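Local coordinates for CalS11 (Micromonospora echinospora, PDB 3TOS), which binds S-adenosyl-L-homocysteine and probably transfers a methyl group to an oxygen in the biosynthesis of calicheamicin, at residues F188-D191 against P195-A198; A198-I203 against S211-D216. One frame throughout, in Å; residues are numbered along the deposited sequence.

Interaction 1: F188-D191 against P195-A198; sequences FDLD and PTKA. With SAH (S-adenosyl-L-homocysteine), chain O.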
ATOM      1  N   PHE B 188      23.415 -22.267   8.839  1.00  7.30           N
ATOM      2  CA  PHE B 188      24.043 -23.036   9.911  1.00  7.31           C
ATOM      3  C   PHE B 188      23.299 -24.320  10.201  1.00  7.89           C
ATOM      4  O   PHE B 188      22.157 -24.304  10.698  1.00  9.71           O
ATOM      5  CB  PHE B 188      24.050 -22.173  11.193  1.00  9.25           C
ATOM      6  CG  PHE B 188      25.117 -21.124  11.165  1.00  9.14           C
ATOM      7  CD1 PHE B 188      24.920 -19.907  10.479  1.00 10.63           C
ATOM      8  CD2 PHE B 188      26.296 -21.338  11.831  1.00  9.63           C
ATOM      9  CE1 PHE B 188      25.935 -18.919  10.440  1.00 10.40           C
ATOM     10  CE2 PHE B 188      27.296 -20.384  11.821  1.00  9.58           C
ATOM     11  CZ  PHE B 188      27.120 -19.124  11.126  1.00 11.22           C
ATOM     12  N   ASP B 189      23.963 -25.425   9.965  1.00  8.28           N
ATOM     13  CA  ASP B 189      23.391 -26.741  10.248  1.00  8.01           C
ATOM     14  C   ASP B 189      24.444 -27.690  10.814  1.00  9.30           C
ATOM     15  O   ASP B 189      24.534 -28.880  10.432  1.00 10.44           O
ATOM     16  CB  ASP B 189      22.767 -27.360   8.985  1.00 10.75           C
ATOM     17  CG  ASP B 189      21.773 -28.462   9.303  1.00 14.00           C
ATOM     18  OD1 ASP B 189      21.517 -28.708  10.490  1.00 14.75           O
ATOM     19  OD2 ASP B 189      21.246 -29.080   8.341  1.00 15.83           O
ATOM     20  N   LEU B 190      25.223 -27.183  11.774  1.00  9.30           N
ATOM     21  CA  LEU B 190      26.270 -28.000  12.407  1.00  9.52           C
ATOM     22  C   LEU B 190      25.804 -28.635  13.681  1.00  8.92           C
ATOM     23  O   LEU B 190      26.501 -29.543  14.190  1.00 10.25           O
ATOM     24  CB  LEU B 190      27.484 -27.113  12.782  1.00  9.50           C
ATOM     25  CG  LEU B 190      28.139 -26.308  11.655  1.00  9.68           C
ATOM     26  CD1 LEU B 190      28.868 -25.108  12.288  1.00 11.18           C
ATOM     27  CD2 LEU B 190      29.167 -27.216  10.965  1.00  9.73           C
ATOM     28  N   ASP B 191      24.685 -28.145  14.236  1.00  9.37           N
ATOM     29  CA  ASP B 191      24.110 -28.644  15.531  1.00  9.67           C
ATOM     30  C   ASP B 191      24.858 -28.230  16.792  1.00 10.11           C
ATOM     31  O   ASP B 191      24.238 -27.941  17.796  1.00 12.62           O
ATOM     32  CB  ASP B 191      23.889 -30.177  15.534  1.00 13.18           C
ATOM     33  CG  ASP B 191      22.940 -30.605  14.436  1.00 14.98           C
ATOM     34  OD1 ASP B 191      21.855 -29.974  14.316  1.00 15.52           O
ATOM     35  OD2 ASP B 191      23.273 -31.541  13.650  1.00 17.34           O
ATOM     36  N   PRO B 195      31.640 -25.229  17.033  1.00  9.41           N
ATOM     37  CA  PRO B 195      31.877 -24.801  15.662  1.00  8.03           C
ATOM     38  C   PRO B 195      30.896 -23.719  15.236  1.00  8.53           C
ATOM     39  O   PRO B 195      31.261 -22.858  14.431  1.00  9.14           O
ATOM     40  CB  PRO B 195      31.639 -26.101  14.866  1.00  9.02           C
ATOM     41  CG  PRO B 195      30.833 -26.965  15.730  1.00 10.45           C
ATOM     42  CD  PRO B 195      31.327 -26.677  17.127  1.00  9.26           C
ATOM     43  N   THR B 196      29.663 -23.759  15.744  1.00  9.09           N
ATOM     44  CA  THR B 196      28.729 -22.670  15.440  1.00  8.24           C
ATOM     45  C   THR B 196      29.293 -21.315  15.868  1.00  8.20           C
ATOM     46  O   THR B 196      29.197 -20.349  15.107  1.00  8.79           O
ATOM     47  CB  THR B 196      27.338 -22.922  16.048  1.00  8.55           C
ATOM     48  OG1 THR B 196      26.830 -24.170  15.519  1.00  9.98           O
ATOM     49  CG2 THR B 196      26.359 -21.766  15.738  1.00  8.19           C
ATOM     50  N   LYS B 197      29.723 -21.234  17.103  1.00  9.83           N
ATOM     51  CA  LYS B 197      30.307 -20.014  17.643  1.00  9.90           C
ATOM     52  C   LYS B 197      31.495 -19.534  16.821  1.00  9.47           C
ATOM     53  O   LYS B 197      31.557 -18.350  16.475  1.00  9.48           O
ATOM     54  CB  LYS B 197      30.759 -20.253  19.107  1.00 10.57           C
ATOM     55  CG  LYS B 197      31.330 -18.953  19.781  1.00 11.40           C
ATOM     56  CD  LYS B 197      31.671 -19.266  21.244  1.00 12.80           C
ATOM     57  CE  LYS B 197      32.067 -18.006  22.031  1.00 14.77           C
ATOM     58  NZ  LYS B 197      33.409 -17.604  21.632  1.00 16.42           N
ATOM     59  N   ALA B 198      32.412 -20.445  16.515  1.00  9.72           N
ATOM     60  CA  ALA B 198      33.591 -20.067  15.722  1.00  9.77           C
ATOM     61  C   ALA B 198      33.204 -19.532  14.337  1.00  9.67           C
ATOM     62  O   ALA B 198      33.845 -18.591  13.832  1.00 10.37           O
ATOM     63  CB  ALA B 198      34.506 -21.300  15.554  1.00 10.71           C
TER
HETATM   64  N   SAH O 258      22.429 -29.978   6.035  1.00  9.79           N
HETATM   65  CA  SAH O 258      22.314 -31.471   6.097  1.00 10.23           C
HETATM   66  CB  SAH O 258      22.380 -32.016   7.513  1.00  9.20           C
HETATM   67  CG  SAH O 258      23.755 -31.768   8.170  1.00  9.29           C
HETATM   68  SD  SAH O 258      23.944 -32.838   9.581  1.00 10.34           S
HETATM   69  C   SAH O 258      20.959 -31.823   5.487  1.00 12.03           C
HETATM   70  O   SAH O 258      20.608 -33.037   5.369  1.00 12.30           O
HETATM   71  OXT SAH O 258      20.233 -30.951   4.993  1.00 11.85           O
HETATM   72  C5' SAH O 258      25.203 -32.000  10.558  1.00  9.70           C
HETATM   73  C4' SAH O 258      26.600 -31.907   9.856  1.00  9.00           C
HETATM   74  O4' SAH O 258      27.417 -30.983  10.587  1.00  9.67           O
HETATM   75  C3' SAH O 258      27.305 -33.269   9.934  1.00  9.51           C
HETATM   76  O3' SAH O 258      27.537 -33.790   8.601  1.00 10.19           O
HETATM   77  C2' SAH O 258      28.574 -32.948  10.705  1.00 10.52           C
HETATM   78  O2' SAH O 258      29.746 -33.679  10.287  1.00 11.26           O
HETATM   79  C1' SAH O 258      28.735 -31.430  10.449  1.00  9.10           C
HETATM   80  N9  SAH O 258      29.567 -30.773  11.487  1.00  9.50           N
HETATM   81  C8  SAH O 258      29.298 -30.636  12.812  1.00 11.22           C
HETATM   82  N7  SAH O 258      30.381 -30.033  13.366  1.00 10.20           N
HETATM   83  C5  SAH O 258      31.320 -29.807  12.424  1.00  9.83           C
HETATM   84  C6  SAH O 258      32.657 -29.202  12.414  1.00  9.24           C
HETATM   85  N6  SAH O 258      33.224 -28.786  13.570  1.00 12.05           N
HETATM   86  N1  SAH O 258      33.282 -29.135  11.212  1.00 10.83           N
HETATM   87  C2  SAH O 258      32.698 -29.579  10.058  1.00 10.60           C
HETATM   88  N3  SAH O 258      31.503 -30.208  10.001  1.00 10.02           N
HETATM   89  C4  SAH O 258      30.780 -30.269  11.175  1.00  9.51           C
HETATM   90  O   HOH W   1      25.162 -24.594  13.286  1.00 10.18           O
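Leu190 and Pro195 meet through apolar atoms, CD1 of Leu190 lying 3.9 Å from CB of Pro195. The same methyl also rests near Thr196 N. Phe188 adds the second apolar patch. The Phe188 ring meets Thr196 at a slant, Phe188 CD2 3.9 Å from the CG2 methyl of Thr196. That methyl is anti to the backbone N of Thr196, with OG1 beside the N (chi1 -59°), which puts CG2 against Phe188 and OG1 within reach of a water.

The polar link is indirect. The water accepts from Leu190 N at 3.0 Å and donates to Thr196 OG1 at 2.8 Å, lying in the plane of the Phe188 ring at its edge. OG1 donates a hydrogen bond to Leu192 O, one turn back.

On the ligand side, Leu190 CD2 lies 3.5 Å from C4 of the S-adenosyl-L-homocysteine adenine, and Pro195 CB 3.4 Å from its N6. The amino N of S-adenosyl-L-homocysteine donates a hydrogen bond to Asp189 OD2 at 2.7 Å. With an alanine at Asp189, the amino group would probably lose this carboxylate mate and be freer to turn. Within this contact, a carboxylate serves the amino end, while Leu190 and Pro195 carbons pack on the adenine.

Interaction 2: A198-I203 against S211-D216; sequences AVLEAI and SIVAFD. With NA (sodium ion), chain Q; GLU (glutamic acid), chain P.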
ATOM      1  N   ALA B 198      32.412 -20.445  16.515  1.00  9.72           N
ATOM      2  CA  ALA B 198      33.591 -20.067  15.722  1.00  9.77           C
ATOM      3  C   ALA B 198      33.204 -19.532  14.337  1.00  9.67           C
ATOM      4  O   ALA B 198      33.845 -18.591  13.832  1.00 10.37           O
ATOM      5  CB  ALA B 198      34.506 -21.300  15.554  1.00 10.71           C
ATOM      6  N   VAL B 199      32.216 -20.163  13.699  1.00  9.23           N
ATOM      7  CA  VAL B 199      31.891 -19.747  12.362  1.00  8.92           C
ATOM      8  C   VAL B 199      31.126 -18.446  12.392  1.00  8.45           C
ATOM      9  O   VAL B 199      31.361 -17.579  11.560  1.00  9.78           O
ATOM     10  CB  VAL B 199      31.094 -20.845  11.643  1.00  8.57           C
ATOM     11  CG1 VAL B 199      30.505 -20.286  10.337  1.00 10.36           C
ATOM     12  CG2 VAL B 199      32.007 -22.052  11.357  1.00 10.71           C
ATOM     13  N   LEU B 200      30.242 -18.248  13.378  1.00  8.08           N
ATOM     14  CA  LEU B 200      29.547 -16.964  13.474  1.00  9.93           C
ATOM     15  C   LEU B 200      30.567 -15.847  13.608  1.00 10.95           C
ATOM     16  O   LEU B 200      30.440 -14.780  12.979  1.00 12.35           O
ATOM     17  CB  LEU B 200      28.644 -16.930  14.728  1.00 12.04           C
ATOM     18  CG  LEU B 200      27.267 -17.518  14.575  1.00 14.44           C
ATOM     19  CD1 LEU B 200      26.669 -17.603  16.016  1.00 15.19           C
ATOM     20  CD2 LEU B 200      26.376 -16.645  13.622  1.00 14.25           C
ATOM     21  N   GLU B 201      31.571 -16.067  14.448  1.00 11.97           N
ATOM     22  CA  GLU B 201      32.634 -15.008  14.649  1.00 11.09           C
ATOM     23  C   GLU B 201      33.405 -14.722  13.333  1.00 11.93           C
ATOM     24  O   GLU B 201      33.706 -13.546  13.012  1.00 14.21           O
ATOM     25  CB  GLU B 201      33.590 -15.460  15.762  1.00 11.27           C
ATOM     26  CG  GLU B 201      32.957 -15.367  17.110  1.00 11.40           C
ATOM     27  CD  GLU B 201      33.635 -16.204  18.168  1.00 13.95           C
ATOM     28  OE1 GLU B 201      34.482 -17.070  17.844  1.00 15.74           O
ATOM     29  OE2 GLU B 201      33.261 -16.027  19.363  1.00 15.29           O
ATOM     30  N   ALA B 202      33.729 -15.786  12.607  1.00 10.81           N
ATOM     31  CA  ALA B 202      34.492 -15.684  11.358  1.00 10.44           C
ATOM     32  C   ALA B 202      33.732 -14.968  10.208  1.00 10.34           C
ATOM     33  O   ALA B 202      34.354 -14.195   9.455  1.00 10.30           O
ATOM     34  CB  ALA B 202      34.924 -17.121  10.881  1.00 10.38           C
ATOM     35  N   ILE B 203      32.423 -15.230  10.080  1.00  9.78           N
ATOM     36  CA  ILE B 203      31.721 -14.718   8.917  1.00  9.58           C
ATOM     37  C   ILE B 203      31.312 -13.253   9.059  1.00 10.01           C
ATOM     38  O   ILE B 203      30.994 -12.620   8.047  1.00 10.35           O
ATOM     39  CB  ILE B 203      30.466 -15.547   8.548  1.00 10.62           C
ATOM     40  CG1 ILE B 203      29.405 -15.444   9.648  1.00 10.71           C
ATOM     41  CG2 ILE B 203      30.829 -16.977   8.194  1.00 11.42           C
ATOM     42  CD1 ILE B 203      28.049 -16.011   9.216  1.00 13.42           C
ATOM     43  N   SER B 211      22.050  -9.430   4.260  1.00  7.96           N
ATOM     44  CA  SER B 211      22.463 -10.844   4.281  1.00  7.21           C
ATOM     45  C   SER B 211      21.575 -11.655   5.209  1.00  8.17           C
ATOM     46  O   SER B 211      21.141 -11.175   6.246  1.00  9.64           O
ATOM     47  CB  SER B 211      23.925 -11.011   4.718  1.00  7.52           C
ATOM     48  OG  SER B 211      24.801 -10.424   3.744  1.00  8.92           O
ATOM     49  N   ILE B 212      21.306 -12.892   4.841  1.00  7.81           N
ATOM     50  CA  ILE B 212      20.493 -13.705   5.734  1.00  8.76           C
ATOM     51  C   ILE B 212      21.368 -14.704   6.475  1.00  8.14           C
ATOM     52  O   ILE B 212      22.216 -15.370   5.847  1.00 10.03           O
ATOM     53  CB  ILE B 212      19.400 -14.526   4.925  1.00 10.76           C
ATOM     54  CG1 ILE B 212      18.487 -13.544   4.200  1.00 14.75           C
ATOM     55  CG2 ILE B 212      18.663 -15.582   5.879  1.00 11.70           C
ATOM     56  CD1 ILE B 212      17.602 -12.763   5.114  1.00 15.71           C
ATOM     57  N   VAL B 213      21.133 -14.836   7.779  1.00  7.02           N
ATOM     58  CA  VAL B 213      21.786 -15.839   8.603  1.00  7.36           C
ATOM     59  C   VAL B 213      20.701 -16.767   9.129  1.00  7.81           C
ATOM     60  O   VAL B 213      19.767 -16.310   9.796  1.00  9.51           O
ATOM     61  CB  VAL B 213      22.574 -15.202   9.764  1.00  8.86           C
ATOM     62  CG1 VAL B 213      23.214 -16.304  10.644  1.00 10.77           C
ATOM     63  CG2 VAL B 213      23.635 -14.259   9.147  1.00  9.42           C
ATOM     64  N   ALA B 214      20.775 -18.043   8.744  1.00  8.54           N
ATOM     65  CA  ALA B 214      19.741 -19.018   9.120  1.00  9.02           C
ATOM     66  C   ALA B 214      20.280 -20.172   9.958  1.00  8.86           C
ATOM     67  O   ALA B 214      21.447 -20.534   9.829  1.00 10.46           O
ATOM     68  CB  ALA B 214      19.066 -19.564   7.859  1.00  9.59           C
ATOM     69  N   PHE B 215      19.428 -20.694  10.835  1.00  8.54           N
ATOM     70  CA  PHE B 215      19.808 -21.759  11.772  1.00  9.48           C
ATOM     71  C   PHE B 215      18.810 -22.873  11.666  1.00  8.52           C
ATOM     72  O   PHE B 215      17.592 -22.647  11.653  1.00 10.74           O
ATOM     73  CB  PHE B 215      19.778 -21.244  13.219  1.00  9.67           C
ATOM     74  CG  PHE B 215      20.802 -20.171  13.490  1.00 11.53           C
ATOM     75  CD1 PHE B 215      20.426 -18.829  13.439  1.00 12.34           C
ATOM     76  CD2 PHE B 215      22.137 -20.507  13.763  1.00 11.70           C
ATOM     77  CE1 PHE B 215      21.347 -17.842  13.687  1.00 12.79           C
ATOM     78  CE2 PHE B 215      23.083 -19.517  14.030  1.00 13.49           C
ATOM     79  CZ  PHE B 215      22.704 -18.182  13.954  1.00 14.01           C
ATOM     80  N   ASP B 216      19.329 -24.100  11.619  1.00 10.40           N
ATOM     81  CA  ASP B 216      18.481 -25.291  11.438  1.00 10.21           C
ATOM     82  C   ASP B 216      17.882 -25.814  12.738  1.00 10.20           C
ATOM     83  O   ASP B 216      16.861 -26.474  12.701  1.00 11.14           O
ATOM     84  CB  ASP B 216      19.300 -26.414  10.730  1.00 11.35           C
ATOM     85  CG  ASP B 216      18.429 -27.477  10.116  1.00 15.29           C
ATOM     86  OD1 ASP B 216      18.285 -28.554  10.717  1.00 15.65           O
ATOM     87  OD2 ASP B 216      17.944 -27.251   8.989  1.00 16.24           O
TER
HETATM   88 NA    NA Q 260      15.601 -28.682  11.789  1.00  9.95          NA
HETATM   89  N   GLU P 259      18.923 -30.879  11.686  1.00 23.68           N
HETATM   90  CA  GLU P 259      18.643 -32.212  11.039  1.00 23.74           C
HETATM   91  C   GLU P 259      17.163 -32.280  10.661  1.00 25.40           C
HETATM   92  O   GLU P 259      16.416 -31.312  10.894  1.00 25.37           O
HETATM   93  CB  GLU P 259      18.998 -33.395  11.993  1.00 24.03           C
HETATM   94  CG  GLU P 259      18.167 -33.381  13.300  1.00 24.32           C
HETATM   95  CD  GLU P 259      18.557 -34.487  14.291  1.00 23.99           C
HETATM   96  OE1 GLU P 259      19.140 -35.522  13.876  1.00 24.08           O
HETATM   97  OE2 GLU P 259      18.181 -34.365  15.466  1.00 22.84           O
HETATM   98  OXT GLU P 259      16.650 -33.292  10.147  1.00 26.50           O
HETATM   99  O   HOH W   2      12.717 -29.186  11.145  1.00 23.75           O
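Leu200 reaches from the helix to the rim of the Phe215 ring, the two side chains crossing at about a right angle. Leu200 CD2 sits at the edge of the Phe215 ring, near its plane, 4.0 Å from Phe215 CZ. Neither side chain leaves its backbone straight at the other segment. Both bring their ends nearer. Leu200 has CG beside its backbone N (chi1 -85°), and Phe215 is turned the same way (chi1 -65°).

Val213 sits two residues before Phe215 on the strand and does point at the helix. Val213 CG1 lies 4.4 Å from the same Leu200 CD2, a looser touch. One leucine branch therefore serves both strand residues. The contact is apolar and buried, with no hydrogen bond across it. Phe188 of the adjacent strand also meets Leu200 and the Phe215 ring.

Just past the strand, Asp216 binds the sodium ion through its backbone O at 2.7 Å and OD1 at 2.9 Å. Asp216 OD1 also accepts from the amino N of the bound glutamic acid at 2.6 Å. Glu217 shares the metal. Strand 183-188, helix 193-203 and strand 211-215 form a beta-alpha-beta crossover, as in the Rossmann-like methyltransferase fold, with the ligand site at the strand's C-terminal end.

In the fold
Interactions 1 and 2 share Ala198 and helix 193-203, and their centres are 8 Å apart. The strands join them directly. Phe188 N probably bonds to Ala214 O at 2.8 Å, and Phe188 O to Asp216 N at 3.0 Å. Phe188 CE2 also packs on Val199 CG1 at 3.5 Å. Interaction 1 lies at the ligand end of helix 193-203; Asp189, Leu190, Asp191 and Pro195 line the S-adenosyl-L-homocysteine pocket. In interaction 2 the nearest atoms of the Phe215 side chain and that ligand are about 12 Å apart, although Asp216 reaches the glutamic acid and sodium. The two ligand sites adjoin through Asp189 and Asp216: Asp189 OD1 packs 3.2 Å from Asp216 CB, and both touch the glutamic acid.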